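Hydroxylase (Rhodococcus sp., PDB 2OR0) probably acts as a flavin-dependent hydroxylase of the acyl-CoA dehydrogenase fold, incorporating one atom of molecular oxygen into its substrate. Local coordinates at residues P114-E119 with G221-N226. Sequence-based numbering, arbitrary orientation.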
loop_
_atom_site.group_PDB
_atom_site.type_symbol
_atom_site.label_atom_id
_atom_site.label_comp_id
_atom_site.label_asym_id
_atom_site.label_seq_id
_atom_site.Cartn_x
_atom_site.Cartn_y
_atom_site.Cartn_z
ATOM N N PRO A 114 5.211 23.119 -4.702
ATOM C CA PRO A 114 5.713 22.896 -6.061
ATOM C C PRO A 114 7.238 22.757 -6.133
ATOM O O PRO A 114 7.751 22.094 -7.030
ATOM C CB PRO A 114 5.217 24.134 -6.847
ATOM C CG PRO A 114 4.028 24.616 -6.099
ATOM C CD PRO A 114 4.311 24.291 -4.614
ATOM N N GLN A 115 7.959 23.364 -5.197
ATOM C CA GLN A 115 9.418 23.267 -5.240
ATOM C C GLN A 115 9.960 21.844 -4.988
ATOM O O GLN A 115 10.942 21.427 -5.617
ATOM C CB GLN A 115 10.075 24.275 -4.298
ATOM C CG GLN A 115 11.583 24.417 -4.517
ATOM C CD GLN A 115 12.217 25.451 -3.596
ATOM O OE1 GLN A 115 11.527 26.149 -2.849
ATOM N NE2 GLN A 115 13.543 25.544 -3.640
ATOM N N VAL A 116 9.333 21.109 -4.067
ATOM C CA VAL A 116 9.818 19.763 -3.768
ATOM C C VAL A 116 9.447 18.784 -4.895
ATOM O O VAL A 116 10.210 17.860 -5.204
ATOM C CB VAL A 116 9.428 19.301 -2.332
ATOM C CG1 VAL A 116 7.923 19.166 -2.169
ATOM C CG2 VAL A 116 10.184 17.999 -1.924
ATOM N N GLN A 117 8.298 19.020 -5.540
ATOM C CA GLN A 117 7.875 18.177 -6.661
ATOM C C GLN A 117 8.906 18.293 -7.781
ATOM O O GLN A 117 9.239 17.307 -8.440
ATOM C CB GLN A 117 6.483 18.582 -7.186
ATOM C CG GLN A 117 5.373 18.684 -6.143
ATOM C CD GLN A 117 3.996 18.834 -6.775
ATOM O OE1 GLN A 117 3.719 18.250 -7.826
ATOM N NE2 GLN A 117 3.128 19.605 -6.138
ATOM N N GLU A 118 9.410 19.514 -7.977
ATOM C CA GLU A 118 10.426 19.805 -8.987
ATOM C C GLU A 118 11.760 19.165 -8.587
ATOM O O GLU A 118 12.446 18.566 -9.417
ATOM C CB GLU A 118 10.538 21.337 -9.168
ATOM C CG GLU A 118 11.507 21.845 -10.253
ATOM C CD GLU A 118 11.317 21.185 -11.634
ATOM O OE1 GLU A 118 10.161 20.918 -12.041
ATOM O OE2 GLU A 118 12.342 20.950 -12.325
ATOM N N GLU A 119 12.120 19.257 -7.310
ATOM C CA GLU A 119 13.341 18.590 -6.824
ATOM C C GLU A 119 13.323 17.072 -7.061
ATOM O O GLU A 119 14.323 16.477 -7.501
ATOM C CB GLU A 119 13.556 18.887 -5.339
ATOM C CG GLU A 119 14.054 20.295 -5.065
ATOM C CD GLU A 119 14.090 20.629 -3.587
ATOM O OE1 GLU A 119 13.427 19.938 -2.782
ATOM O OE2 GLU A 119 14.785 21.597 -3.227
ATOM N N GLY A 221 11.249 24.125 5.377
ATOM C CA GLY A 221 9.788 24.226 5.525
ATOM C C GLY A 221 9.012 23.729 4.295
ATOM O O GLY A 221 7.991 23.034 4.429
ATOM N N TYR A 222 9.510 24.055 3.102
ATOM C CA TYR A 222 8.822 23.711 1.854
ATOM C C TYR A 222 8.832 22.197 1.539
ATOM O O TYR A 222 8.133 21.749 0.618
ATOM C CB TYR A 222 9.374 24.534 0.671
ATOM C CG TYR A 222 10.714 24.071 0.114
ATOM C CD1 TYR A 222 10.781 23.057 -0.824
ATOM C CD2 TYR A 222 11.915 24.684 0.518
ATOM C CE1 TYR A 222 11.997 22.624 -1.326
ATOM C CE2 TYR A 222 13.132 24.269 0.018
ATOM C CZ TYR A 222 13.171 23.246 -0.906
ATOM O OH TYR A 222 14.382 22.823 -1.395
ATOM N N ARG A 223 9.624 21.435 2.303
ATOM C CA ARG A 223 9.694 19.967 2.181
ATOM C C ARG A 223 8.887 19.255 3.255
ATOM O O ARG A 223 9.102 18.077 3.527
ATOM C CB ARG A 223 11.145 19.483 2.225
ATOM C CG ARG A 223 11.894 19.728 0.938
ATOM C CD ARG A 223 13.247 19.125 1.047
ATOM N NE ARG A 223 14.116 19.468 -0.064
ATOM C CZ ARG A 223 15.436 19.258 -0.065
ATOM N NH1 ARG A 223 16.037 18.713 1.001
ATOM N NH2 ARG A 223 16.159 19.587 -1.136
ATOM N N THR A 224 7.950 19.971 3.859
ATOM C CA THR A 224 7.097 19.409 4.882
ATOM C C THR A 224 5.622 19.674 4.569
ATOM O O THR A 224 5.294 20.606 3.815
ATOM C CB THR A 224 7.442 19.945 6.305
ATOM O OG1 THR A 224 6.858 21.228 6.511
ATOM C CG2 THR A 224 8.943 20.050 6.526
ATOM N N LEU A 225 4.756 18.830 5.119
ATOM C CA LEU A 225 3.334 19.112 5.237
ATOM C C LEU A 225 2.934 18.852 6.675
ATOM O O LEU A 225 3.522 18.006 7.348
ATOM C CB LEU A 225 2.499 18.225 4.305
ATOM C CG LEU A 225 2.698 18.435 2.797
ATOM C CD1 LEU A 225 2.118 17.297 1.926
ATOM C CD2 LEU A 225 2.154 19.835 2.343
ATOM N N ASN A 226 1.949 19.598 7.146
ATOM C CA ASN A 226 1.339 19.347 8.419
ATOM C C ASN A 226 0.458 18.071 8.291
ATOM O O ASN A 226 -0.487 18.044 7.481
ATOM C CB ASN A 226 0.526 20.592 8.774
ATOM C CG ASN A 226 -0.227 20.470 10.045
ATOM O OD1 ASN A 226 -0.600 19.373 10.483
ATOM N ND2 ASN A 226 -0.482 21.615 10.669
#
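An amide-aromatic stack on Y222, in the 3-10 segment 221-222, and a salt bridge from R223, the residue that follows it, hold helix 114-121 to the lead-in to strand 224-226; the helix contributes Q115, V116 and E119. Q115 lays its terminal amide flat over one face of the Y222 ring, the two planes 2° apart; OE1 sits 3.5 Å above the ring plane over its centre, and NE2 approaches CZ of Y222 at 3.6 Å. The glutamine chain is fully extended, with CG anti to the backbone N (chi1 -168°), which carries the amide out across the phenol. E119 reaches the ring edge. R223 NE donates to E119 OE1 on its syn side at 2.8 Å, while NH2 makes a weak bond to E119 OE2, an atom whose position is less sure because it is modelled too close to the Y222 hydroxyl. The carboxylate is twisted 67° from the guanidinium plane. In the acyl-CoA dehydrogenase fold this is where the N-terminal helical domain meets the middle beta domain, and strand 224-226 pairs antiparallel with strand 182-188. Beneath the polar groups, V116 packs CG2 against R223 CG at 3.8 Å and also touches L109 and I186, while W163 of strand 163-170 contacts both E119 and R223. Within the turn, G221 O accepts bonds from both N and OG1 of T224, the latter at 3.0 Å.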